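Local coordinates for Proline/betaine transporter, RALF (Rickettsia prowazekii str. Madrid E, PDB 4D7R), which probably promotes guanine-nucleotide exchange on small GTPases through its Sec7 domain, here fused in an engineered chimera to the capping domain of Legionella RalF, at residues F63-A68 with L98-K103; F105-K110 with G140-E145; S115-L120 with E214-K219; Q187-L192 with F201-L206. All coordinates share one frame; numbering follows the deposited sequence.

Contact 1 of 4, residues F63-A68 with L98-K103; sequences FIAETA and LESFTK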
# COMPACT_ATOMS: atom_id res chain seq x y z
N PHE A 63 -6.49 -23.50 -1.28
CA PHE A 63 -7.01 -22.15 -1.41
C PHE A 63 -5.90 -21.17 -1.80
O PHE A 63 -6.11 -20.36 -2.70
CB PHE A 63 -7.75 -21.71 -0.12
CG PHE A 63 -7.90 -20.22 0.01
CD1 PHE A 63 -8.75 -19.51 -0.83
CD2 PHE A 63 -7.11 -19.50 0.90
CE1 PHE A 63 -8.84 -18.11 -0.75
CE2 PHE A 63 -7.18 -18.11 0.97
CZ PHE A 63 -8.06 -17.42 0.16
N ILE A 64 -4.73 -21.28 -1.16
CA ILE A 64 -3.62 -20.35 -1.45
C ILE A 64 -3.17 -20.44 -2.91
O ILE A 64 -3.17 -19.43 -3.61
CB ILE A 64 -2.45 -20.52 -0.43
CG1 ILE A 64 -2.94 -20.28 1.04
CG2 ILE A 64 -1.25 -19.60 -0.81
CD1 ILE A 64 -3.63 -18.88 1.34
N ALA A 65 -2.82 -21.66 -3.37
CA ALA A 65 -2.33 -21.88 -4.73
C ALA A 65 -3.36 -21.48 -5.77
O ALA A 65 -3.00 -20.78 -6.72
CB ALA A 65 -1.94 -23.34 -4.92
N GLU A 66 -4.64 -21.87 -5.57
CA GLU A 66 -5.73 -21.54 -6.49
C GLU A 66 -5.94 -20.04 -6.63
O GLU A 66 -6.11 -19.56 -7.74
CB GLU A 66 -7.04 -22.26 -6.12
CG GLU A 66 -8.12 -22.16 -7.19
CD GLU A 66 -7.74 -22.61 -8.59
OE1 GLU A 66 -6.92 -23.55 -8.73
OE2 GLU A 66 -8.31 -22.06 -9.56
N THR A 67 -5.96 -19.29 -5.51
CA THR A 67 -6.14 -17.84 -5.56
C THR A 67 -5.04 -17.18 -6.40
O THR A 67 -5.33 -16.36 -7.28
CB THR A 67 -6.26 -17.25 -4.14
OG1 THR A 67 -7.31 -17.95 -3.46
CG2 THR A 67 -6.57 -15.79 -4.16
N ALA A 68 -3.77 -17.53 -6.13
CA ALA A 68 -2.63 -16.95 -6.83
C ALA A 68 -2.68 -17.28 -8.32
O ALA A 68 -2.40 -16.41 -9.16
CB ALA A 68 -1.35 -17.48 -6.22
N LEU A 98 0.43 -13.89 -1.89
CA LEU A 98 1.44 -13.05 -2.54
C LEU A 98 2.66 -13.86 -2.87
O LEU A 98 3.13 -13.82 -4.01
CB LEU A 98 1.78 -11.83 -1.66
CG LEU A 98 3.00 -10.96 -2.13
CD1 LEU A 98 2.82 -10.50 -3.58
CD2 LEU A 98 3.20 -9.73 -1.20
N GLU A 99 3.12 -14.70 -1.89
CA GLU A 99 4.25 -15.59 -2.11
C GLU A 99 3.99 -16.56 -3.27
O GLU A 99 4.84 -16.67 -4.16
CB GLU A 99 4.64 -16.33 -0.83
CG GLU A 99 5.96 -17.05 -1.01
CD GLU A 99 6.47 -17.88 0.15
OE1 GLU A 99 5.94 -17.76 1.28
OE2 GLU A 99 7.43 -18.66 -0.07
N SER A 100 2.79 -17.18 -3.32
CA SER A 100 2.40 -18.10 -4.39
C SER A 100 2.24 -17.36 -5.75
O SER A 100 2.59 -17.90 -6.81
CB SER A 100 1.12 -18.83 -4.00
OG SER A 100 0.80 -19.88 -4.90
N PHE A 101 1.73 -16.11 -5.70
CA PHE A 101 1.50 -15.30 -6.91
C PHE A 101 2.83 -14.98 -7.56
O PHE A 101 3.02 -15.22 -8.75
CB PHE A 101 0.71 -14.03 -6.55
CG PHE A 101 0.56 -13.03 -7.68
CD1 PHE A 101 -0.44 -13.16 -8.63
CD2 PHE A 101 1.46 -11.97 -7.81
CE1 PHE A 101 -0.53 -12.27 -9.70
CE2 PHE A 101 1.35 -11.05 -8.87
CZ PHE A 101 0.36 -11.22 -9.81
N THR A 102 3.78 -14.50 -6.76
CA THR A 102 5.09 -14.16 -7.28
C THR A 102 5.78 -15.39 -7.88
O THR A 102 6.41 -15.26 -8.92
CB THR A 102 5.88 -13.37 -6.24
OG1 THR A 102 5.05 -12.26 -5.88
CG2 THR A 102 7.17 -12.84 -6.79
N LYS A 103 5.55 -16.58 -7.29
CA LYS A 103 6.13 -17.85 -7.77
C LYS A 103 5.67 -18.25 -9.18
O LYS A 103 6.42 -18.92 -9.88
CB LYS A 103 5.98 -18.97 -6.74
CG LYS A 103 7.11 -18.93 -5.71
CD LYS A 103 6.89 -19.90 -4.54
CE LYS A 103 8.09 -19.97 -3.61
NZ LYS A 103 8.37 -18.67 -2.94
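Ser100 and Ala68 meet where two helices of the Sec7 part of this chimera come together, and two small residues let the backbones come close here. Starting at the base of the serine, CB of Ser100 rests 3.6 Å from CB of Ala68, the first point of contact with the other helix. The same Ser100 CB also touches the branch methyl CG2 of Ile64 at 4.0 Å. At the tip, OG of Ser100 lies 3.5 Å from Ala68 CB and 3.7 Å from CA of Ala65, one turn earlier than Ala68. With OG trans to the backbone nitrogen (chi1 -171°), the hydroxyl lies against carbons of the facing helix, between Ala68 CB and Ala65 CA. Ala68 gives its methyl and Ala65 its CA, and a side chain as short as serine fits between them.

The methyl of Ala68 does double duty. It also faces the backbone of Phe101, 3.4 Å from Phe101 N, and the CA atoms of Ala68 and Phe101 approach to 4.4 Å. Phe101 swings its ring past this point, bringing CD1 to within 3.8 Å of Ala68 O, which sits at the ring edge. The two short axes come within 8.3 Å and cross at -50°. The Phe101 ring also meets, edge-to-face, that of Phe105 in the loop after helix 92-103. The pair sits within the all-helical Sec7 part, where helix 45-58 packs on Phe63 and Thr67 and helix 129-146 covers Leu98 and Thr102.

Contact 2 of 4, residues F105-K110 with G140-E145; sequences FDFKEK and GTHYYE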
# COMPACT_ATOMS: atom_id res chain seq x y z
N PHE A 105 5.57 -16.33 -11.72
CA PHE A 105 6.47 -15.66 -12.69
C PHE A 105 7.75 -16.46 -12.88
O PHE A 105 8.37 -16.90 -11.91
CB PHE A 105 6.85 -14.26 -12.21
CG PHE A 105 5.72 -13.25 -12.19
CD1 PHE A 105 4.79 -13.25 -11.15
CD2 PHE A 105 5.61 -12.29 -13.19
CE1 PHE A 105 3.77 -12.30 -11.12
CE2 PHE A 105 4.58 -11.35 -13.16
CZ PHE A 105 3.68 -11.35 -12.11
N ASP A 106 8.17 -16.63 -14.13
CA ASP A 106 9.43 -17.29 -14.44
C ASP A 106 10.46 -16.18 -14.69
O ASP A 106 10.39 -15.48 -15.70
CB ASP A 106 9.27 -18.22 -15.65
CG ASP A 106 10.56 -18.91 -16.07
OD1 ASP A 106 11.45 -19.10 -15.19
OD2 ASP A 106 10.68 -19.27 -17.26
N PHE A 107 11.38 -15.97 -13.74
CA PHE A 107 12.41 -14.93 -13.85
C PHE A 107 13.78 -15.56 -14.07
O PHE A 107 14.78 -14.85 -14.00
CB PHE A 107 12.44 -14.08 -12.56
CG PHE A 107 11.24 -13.21 -12.30
CD1 PHE A 107 10.56 -12.60 -13.35
CD2 PHE A 107 10.83 -12.93 -11.01
CE1 PHE A 107 9.45 -11.78 -13.11
CE2 PHE A 107 9.74 -12.08 -10.77
CZ PHE A 107 9.07 -11.50 -11.82
N LYS A 108 13.83 -16.88 -14.35
CA LYS A 108 15.08 -17.64 -14.53
C LYS A 108 15.80 -17.16 -15.77
O LYS A 108 15.24 -17.16 -16.85
CB LYS A 108 14.80 -19.16 -14.62
CG LYS A 108 14.23 -19.77 -13.33
CD LYS A 108 14.15 -21.32 -13.36
CE LYS A 108 13.09 -21.90 -14.28
NZ LYS A 108 11.71 -21.57 -13.84
N GLU A 109 17.04 -16.68 -15.59
CA GLU A 109 17.87 -16.14 -16.67
C GLU A 109 17.21 -14.96 -17.38
O GLU A 109 17.52 -14.69 -18.55
CB GLU A 109 18.29 -17.24 -17.67
CG GLU A 109 19.08 -18.37 -17.03
CD GLU A 109 19.43 -19.50 -17.99
OE1 GLU A 109 18.56 -19.89 -18.80
OE2 GLU A 109 20.56 -20.00 -17.90
N LYS A 110 16.28 -14.26 -16.68
CA LYS A 110 15.60 -13.11 -17.24
C LYS A 110 16.34 -11.87 -16.81
O LYS A 110 16.99 -11.86 -15.75
CB LYS A 110 14.11 -13.03 -16.80
CG LYS A 110 13.21 -14.17 -17.26
CD LYS A 110 13.21 -14.42 -18.76
CE LYS A 110 12.59 -15.77 -19.07
NZ LYS A 110 12.98 -16.25 -20.42
N GLY A 140 11.73 -8.92 -5.28
CA GLY A 140 13.16 -9.11 -5.02
C GLY A 140 13.53 -10.51 -4.58
O GLY A 140 14.41 -11.16 -5.16
N THR A 141 12.84 -11.02 -3.55
CA THR A 141 13.07 -12.36 -3.05
C THR A 141 12.96 -13.43 -4.16
O THR A 141 13.84 -14.30 -4.27
CB THR A 141 12.18 -12.62 -1.83
OG1 THR A 141 12.57 -11.70 -0.81
CG2 THR A 141 12.29 -14.06 -1.30
N HIS A 142 11.88 -13.38 -4.95
CA HIS A 142 11.67 -14.39 -5.99
C HIS A 142 12.67 -14.27 -7.15
O HIS A 142 13.15 -15.30 -7.66
CB HIS A 142 10.22 -14.39 -6.50
CG HIS A 142 9.95 -15.42 -7.58
ND1 HIS A 142 10.09 -16.78 -7.34
CD2 HIS A 142 9.58 -15.24 -8.87
CE1 HIS A 142 9.79 -17.38 -8.48
NE2 HIS A 142 9.51 -16.50 -9.44
N TYR A 143 13.04 -13.02 -7.52
CA TYR A 143 14.00 -12.82 -8.60
C TYR A 143 15.36 -13.39 -8.20
O TYR A 143 15.98 -14.09 -8.98
CB TYR A 143 14.10 -11.34 -9.05
CG TYR A 143 15.10 -11.21 -10.18
CD1 TYR A 143 16.46 -11.03 -9.91
CD2 TYR A 143 14.72 -11.40 -11.50
CE1 TYR A 143 17.40 -11.03 -10.93
CE2 TYR A 143 15.65 -11.32 -12.54
CZ TYR A 143 17.00 -11.16 -12.24
OH TYR A 143 17.94 -11.10 -13.23
N TYR A 144 15.77 -13.16 -6.96
CA TYR A 144 17.01 -13.68 -6.38
C TYR A 144 16.96 -15.20 -6.38
O TYR A 144 17.87 -15.85 -6.92
CB TYR A 144 17.22 -13.13 -4.96
CG TYR A 144 18.30 -13.86 -4.19
CD1 TYR A 144 19.63 -13.84 -4.61
CD2 TYR A 144 17.99 -14.64 -3.07
CE1 TYR A 144 20.61 -14.57 -3.95
CE2 TYR A 144 18.97 -15.35 -2.38
CZ TYR A 144 20.28 -15.30 -2.82
OH TYR A 144 21.26 -15.97 -2.13
N GLU A 145 15.88 -15.76 -5.84
CA GLU A 145 15.71 -17.22 -5.79
C GLU A 145 15.79 -17.92 -7.15
O GLU A 145 16.31 -19.04 -7.21
CB GLU A 145 14.45 -17.60 -5.00
CG GLU A 145 14.64 -17.42 -3.50
CD GLU A 145 13.43 -17.54 -2.59
OE1 GLU A 145 12.29 -17.50 -3.11
OE2 GLU A 145 13.62 -17.66 -1.36
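Phe105, Phe107 and Lys110 hold a loop of the all-helical Sec7 domain against His142 and Tyr143 of helix 129-146; the loop includes a type II beta turn from Phe107 to Lys110. Two hydrogen bonds run from the helix to backbone carbonyls of the loop, one from a ring N-H and one from a phenol hydroxyl. NE2 of His142 donates to Phe105 O over 2.7 Å at an N-H...O angle of 161°, with the oxygen almost in the imidazole plane. Tyr143 OH donates to Lys110 O, 2.8 Å away, nearly along the C=O axis. Both helix side chains set off with CG trans to the backbone nitrogen (chi1 within a degree of 180°), and these adjacent residues reach carbonyls five residues apart in the loop. Aromatic side chains suit the task, since each carries a donor at the end of a rigid ring that can span the distance. Neighbours add polar bonds: Gln146 and Asn147 bond to the backbone of Phe107, and Asn147 also to Glu109 N.

A salt bridge within the loop, from Lys108 NZ to Asp106 OD1 (2.8 Å), reaches the carboxylate from above its plane.

Between the two cross-contact bonds the Phe107 ring packs obliquely on the imidazole, planes at 51°, and its CD2 comes within 3.4 Å of His142 CD2. CB of Phe105 lies over the rim of one face of the same phenyl group. The Tyr143 ring meets Tyr112 edge-to-face and also lies beside Phe107, with Tyr143 CD2 3.7 Å from Phe107 CB.

Contact 3 of 4, residues S115-L120 with E214-K219; sequences SLRRFL and EAKPFK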
# COMPACT_ATOMS: atom_id res chain seq x y z
N SER A 115 12.07 -8.02 -15.77
CA SER A 115 11.34 -8.81 -14.77
C SER A 115 10.59 -7.86 -13.81
O SER A 115 9.41 -8.08 -13.54
CB SER A 115 12.30 -9.69 -14.00
OG SER A 115 12.82 -10.69 -14.86
N LEU A 116 11.26 -6.79 -13.33
CA LEU A 116 10.62 -5.83 -12.41
C LEU A 116 9.46 -5.08 -13.07
O LEU A 116 8.37 -5.02 -12.48
CB LEU A 116 11.67 -4.88 -11.79
CG LEU A 116 11.18 -3.73 -10.85
CD1 LEU A 116 10.40 -4.28 -9.64
CD2 LEU A 116 12.34 -2.98 -10.31
N ARG A 117 9.66 -4.61 -14.32
CA ARG A 117 8.60 -3.98 -15.13
C ARG A 117 7.38 -4.89 -15.28
O ARG A 117 6.26 -4.45 -15.03
CB ARG A 117 9.12 -3.67 -16.55
CG ARG A 117 10.11 -2.54 -16.63
CD ARG A 117 10.32 -2.21 -18.10
NE ARG A 117 11.50 -1.38 -18.33
CZ ARG A 117 11.51 -0.06 -18.25
NH1 ARG A 117 10.41 0.60 -17.91
NH2 ARG A 117 12.61 0.61 -18.51
N ARG A 118 7.60 -6.13 -15.64
CA ARG A 118 6.54 -7.08 -15.83
C ARG A 118 5.75 -7.28 -14.53
O ARG A 118 4.58 -7.21 -14.54
CB ARG A 118 7.11 -8.38 -16.36
CG ARG A 118 6.08 -9.27 -16.95
CD ARG A 118 6.69 -10.36 -17.78
NE ARG A 118 6.52 -11.66 -17.17
CZ ARG A 118 7.50 -12.50 -16.96
NH1 ARG A 118 8.66 -12.27 -17.46
NH2 ARG A 118 7.31 -13.55 -16.22
N PHE A 119 6.44 -7.51 -13.45
CA PHE A 119 5.82 -7.73 -12.14
C PHE A 119 4.92 -6.55 -11.80
O PHE A 119 3.74 -6.76 -11.50
CB PHE A 119 6.88 -7.94 -11.03
CG PHE A 119 6.31 -8.22 -9.65
CD1 PHE A 119 5.71 -9.44 -9.36
CD2 PHE A 119 6.30 -7.22 -8.67
CE1 PHE A 119 5.17 -9.70 -8.08
CE2 PHE A 119 5.74 -7.47 -7.40
CZ PHE A 119 5.19 -8.70 -7.11
N LEU A 120 5.46 -5.32 -11.89
CA LEU A 120 4.72 -4.10 -11.54
C LEU A 120 3.42 -3.86 -12.39
O LEU A 120 2.53 -3.14 -11.93
CB LEU A 120 5.63 -2.86 -11.53
CG LEU A 120 6.79 -2.82 -10.50
CD1 LEU A 120 7.69 -1.62 -10.74
CD2 LEU A 120 6.27 -2.86 -9.04
N GLU A 214 16.52 5.34 -17.64
CA GLU A 214 16.66 6.66 -18.24
C GLU A 214 15.87 6.75 -19.55
O GLU A 214 15.09 7.69 -19.73
CB GLU A 214 18.14 7.01 -18.45
CG GLU A 214 18.37 8.33 -19.17
CD GLU A 214 19.84 8.60 -19.40
OE1 GLU A 214 20.49 7.82 -20.12
OE2 GLU A 214 20.35 9.58 -18.81
N ALA A 215 16.03 5.75 -20.43
CA ALA A 215 15.37 5.73 -21.74
C ALA A 215 13.88 5.45 -21.69
O ALA A 215 13.14 5.91 -22.57
CB ALA A 215 16.05 4.72 -22.65
N LYS A 216 13.43 4.69 -20.68
CA LYS A 216 12.03 4.32 -20.58
C LYS A 216 11.60 4.27 -19.11
O LYS A 216 12.01 3.35 -18.40
CB LYS A 216 11.83 2.95 -21.26
CG LYS A 216 10.39 2.63 -21.66
CD LYS A 216 10.04 1.15 -21.47
CE LYS A 216 10.85 0.19 -22.33
NZ LYS A 216 10.53 -1.23 -22.04
N PRO A 217 10.80 5.22 -18.63
CA PRO A 217 10.41 5.16 -17.23
C PRO A 217 9.54 3.95 -16.94
O PRO A 217 9.11 3.37 -17.85
CB PRO A 217 9.57 6.40 -17.04
CG PRO A 217 9.06 6.77 -18.39
CD PRO A 217 10.14 6.35 -19.32
N PHE A 218 9.28 3.65 -15.70
CA PHE A 218 8.36 2.56 -15.39
C PHE A 218 6.94 3.00 -15.77
O PHE A 218 6.60 4.19 -15.68
CB PHE A 218 8.36 2.28 -13.86
CG PHE A 218 9.51 1.48 -13.32
CD1 PHE A 218 9.70 0.16 -13.71
CD2 PHE A 218 10.35 2.00 -12.35
CE1 PHE A 218 10.77 -0.60 -13.20
CE2 PHE A 218 11.41 1.25 -11.83
CZ PHE A 218 11.60 -0.05 -12.25
N LYS A 219 6.11 2.03 -16.19
CA LYS A 219 4.67 2.18 -16.37
C LYS A 219 4.14 1.82 -14.97
O LYS A 219 4.25 0.65 -14.55
CB LYS A 219 4.11 1.21 -17.43
CG LYS A 219 4.51 1.54 -18.89
CD LYS A 219 3.93 2.87 -19.42
CE LYS A 219 2.45 2.84 -19.74
NZ LYS A 219 1.95 4.19 -20.13
O HOH W 1 7.43 -0.45 -17.15
O HOH W 2 6.32 -1.49 -14.92
O HOH W 3 2.00 -0.57 -12.69
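This is a mixed contact, an arginine bound to backbone carbonyls beside a buried phenylalanine, and it ties helix 112-121 to the segment leaving helix 203-215 in the Sec7 part of the chimera. The chain of Arg117, extended from CG to NE, carries the guanidinium to the residues just past that helix. There NH2 makes the straight bond, to Lys216 O at 2.8 Å (N-H...O 160°). NH1 makes two bent ones, to Lys216 O and to Pro217 O at 3.1 Å, from above both carbonyl planes. CD of Lys216 rests over one guanidinium face.

The Phe218 ring lies against the side of helix 112-121. Leu120 CD1 sits over one ring face in a CH-pi contact, 4.2 Å from the centroid, and Leu116 CD2 meets Phe218 CZ at 3.6 Å. Three waters add bridges: one joins Arg117 NH1 to Lys219 N, and the others link Arg117 O and Leu120 O to Lys219 O.

Arginine suits this place because its flat, multi-donor head can bond backbone carbonyls beyond the helix end. Lys216 NZ lies only 3.8 Å from Arg117 NE, a like-charge cost that these carbonyls and solvent around the exposed lysine probably reduce.

Contact 4 of 4, residues Q187-L192 with F201-L206; sequences QLKNNL and FNDNFL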
# COMPACT_ATOMS: atom_id res chain seq x y z
N GLN A 187 26.77 8.10 -9.09
CA GLN A 187 26.07 8.31 -7.83
C GLN A 187 25.21 7.09 -7.48
O GLN A 187 25.11 6.71 -6.30
CB GLN A 187 25.31 9.64 -7.85
CG GLN A 187 26.26 10.86 -7.77
CD GLN A 187 25.71 12.20 -8.21
OE1 GLN A 187 24.69 12.32 -8.92
NE2 GLN A 187 26.41 13.27 -7.83
N LEU A 188 24.64 6.41 -8.50
CA LEU A 188 23.89 5.18 -8.27
C LEU A 188 24.86 4.11 -7.78
O LEU A 188 24.57 3.46 -6.79
CB LEU A 188 23.16 4.69 -9.54
CG LEU A 188 22.37 3.36 -9.41
CD1 LEU A 188 21.16 3.49 -8.48
CD2 LEU A 188 21.94 2.86 -10.76
N LYS A 189 26.02 3.97 -8.44
CA LYS A 189 27.07 3.00 -8.09
C LYS A 189 27.48 3.15 -6.64
O LYS A 189 27.56 2.15 -5.94
CB LYS A 189 28.30 3.21 -8.97
CG LYS A 189 28.43 2.31 -10.17
CD LYS A 189 29.61 2.76 -11.02
CE LYS A 189 30.97 2.36 -10.50
NZ LYS A 189 32.01 2.56 -11.55
N ASN A 190 27.72 4.42 -6.20
CA ASN A 190 28.12 4.80 -4.84
C ASN A 190 27.07 4.38 -3.81
O ASN A 190 27.42 3.81 -2.78
CB ASN A 190 28.43 6.29 -4.75
CG ASN A 190 29.00 6.73 -3.42
OD1 ASN A 190 30.17 6.46 -3.10
ND2 ASN A 190 28.19 7.40 -2.61
N ASN A 191 25.78 4.63 -4.10
CA ASN A 191 24.67 4.25 -3.22
C ASN A 191 24.60 2.74 -3.02
O ASN A 191 24.24 2.28 -1.93
CB ASN A 191 23.34 4.75 -3.79
CG ASN A 191 22.99 6.16 -3.37
OD1 ASN A 191 21.89 6.44 -2.89
ND2 ASN A 191 23.92 7.08 -3.52
N LEU A 192 24.97 1.98 -4.06
CA LEU A 192 24.88 0.54 -4.04
C LEU A 192 26.19 -0.17 -3.74
O LEU A 192 26.23 -1.40 -3.78
CB LEU A 192 24.29 0.05 -5.36
CG LEU A 192 22.82 0.45 -5.62
CD1 LEU A 192 22.48 0.19 -7.05
CD2 LEU A 192 21.87 -0.35 -4.73
N PHE A 201 27.59 -4.83 -7.02
CA PHE A 201 26.91 -5.41 -8.16
C PHE A 201 27.90 -5.15 -9.32
O PHE A 201 28.68 -4.19 -9.25
CB PHE A 201 25.58 -4.71 -8.45
CG PHE A 201 24.51 -4.91 -7.41
CD1 PHE A 201 23.71 -6.04 -7.42
CD2 PHE A 201 24.31 -3.96 -6.41
CE1 PHE A 201 22.71 -6.23 -6.46
CE2 PHE A 201 23.31 -4.15 -5.45
CZ PHE A 201 22.52 -5.28 -5.47
N ASN A 202 27.89 -6.00 -10.37
CA ASN A 202 28.74 -5.82 -11.56
C ASN A 202 28.43 -4.45 -12.17
O ASN A 202 27.24 -4.06 -12.23
CB ASN A 202 28.46 -6.94 -12.58
CG ASN A 202 29.09 -6.72 -13.94
OD1 ASN A 202 28.51 -6.09 -14.81
ND2 ASN A 202 30.32 -7.19 -14.13
N ASP A 203 29.47 -3.73 -12.62
CA ASP A 203 29.35 -2.40 -13.22
C ASP A 203 28.33 -2.36 -14.36
O ASP A 203 27.38 -1.59 -14.27
CB ASP A 203 30.71 -1.88 -13.70
CG ASP A 203 30.67 -0.40 -14.01
OD1 ASP A 203 30.48 0.39 -13.07
OD2 ASP A 203 30.76 -0.05 -15.20
N ASN A 204 28.52 -3.20 -15.40
CA ASN A 204 27.57 -3.25 -16.55
C ASN A 204 26.17 -3.68 -16.14
O ASN A 204 25.21 -3.20 -16.73
CB ASN A 204 28.03 -4.12 -17.72
CG ASN A 204 27.31 -3.79 -19.03
OD1 ASN A 204 27.21 -2.62 -19.46
ND2 ASN A 204 26.83 -4.82 -19.71
N PHE A 205 26.05 -4.56 -15.13
CA PHE A 205 24.73 -4.98 -14.64
C PHE A 205 23.92 -3.72 -14.18
O PHE A 205 22.74 -3.58 -14.50
CB PHE A 205 24.89 -5.99 -13.48
CG PHE A 205 23.60 -6.39 -12.79
CD1 PHE A 205 22.71 -7.28 -13.40
CD2 PHE A 205 23.28 -5.89 -11.53
CE1 PHE A 205 21.51 -7.63 -12.77
CE2 PHE A 205 22.10 -6.26 -10.90
CZ PHE A 205 21.21 -7.11 -11.53
N LEU A 206 24.60 -2.79 -13.49
CA LEU A 206 23.97 -1.55 -13.01
C LEU A 206 23.81 -0.53 -14.11
O LEU A 206 22.82 0.21 -14.13
CB LEU A 206 24.73 -0.95 -11.81
CG LEU A 206 24.81 -1.76 -10.53
CD1 LEU A 206 25.64 -1.03 -9.49
CD2 LEU A 206 23.42 -2.07 -9.96
O HOH W 4 27.29 -2.23 -6.01
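Leu206 and Leu192 form the apolar centre of a helix-loop-helix unit in the Sec7 domain, where the end of helix 185-191 packs on the start of helix 203-215. CD1 of Leu192 meets CD2 of Leu206 at 3.8 Å, the branched ends of the two leucines crossing at a slant. Each places CG trans to its own carbonyl carbon (chi1 -66° and -63°), which points the methyls at the facing segment. The other methyl of Leu192, CD2, lies 4.1 Å from Phe201 CE2, so one leucine bridges a leucine and a phenyl ring. Leucine suits this spot because its forked end can face two partners at once. Leu161 of helix 155-173 and Phe185 also touch Leu206, and Gln164 touches Leu192.

Lys189, the next most buried by the contact, lies at the exposed margin. Its chain bends at chi3 (78°) to bring NZ to Asp203 OD1 at 3.1 Å, from above the carboxylate plane. Asp203 is modelled in two conformers, so this salt bridge may be only partly occupied. The lysine's aliphatic stem pays its way as well, for CG comes to 4.4 Å from Leu206 CD1.

The start of helix 203-215 is N-capped by Asn202, whose OD1 accepts from Phe205 N. Where the loop leaves and returns, a single water donates to Leu192 O at 2.6 Å and accepts from Phe201 N at 2.8 Å.

Running from the N terminus, contact 1 closes first, joining helix 63-73 to helix 92-103 across a mostly helical excursion. Contact 2 follows, bringing the loop after helix 92-103 back to helix 129-146, and it touches contact 1 where Thr102 packs on His142. Contact 3 starts inside the loop that contact 2 closes and ends far beyond it, so the two cross, and they meet at Ser115 packed against Phe107 and Lys110. Contact 4, a short helix-loop-helix closure, nests within the span of contact 3 and shares helix 203-215 with it. Together the four tie helices near and far along the chain within the Sec7 part of the fusion.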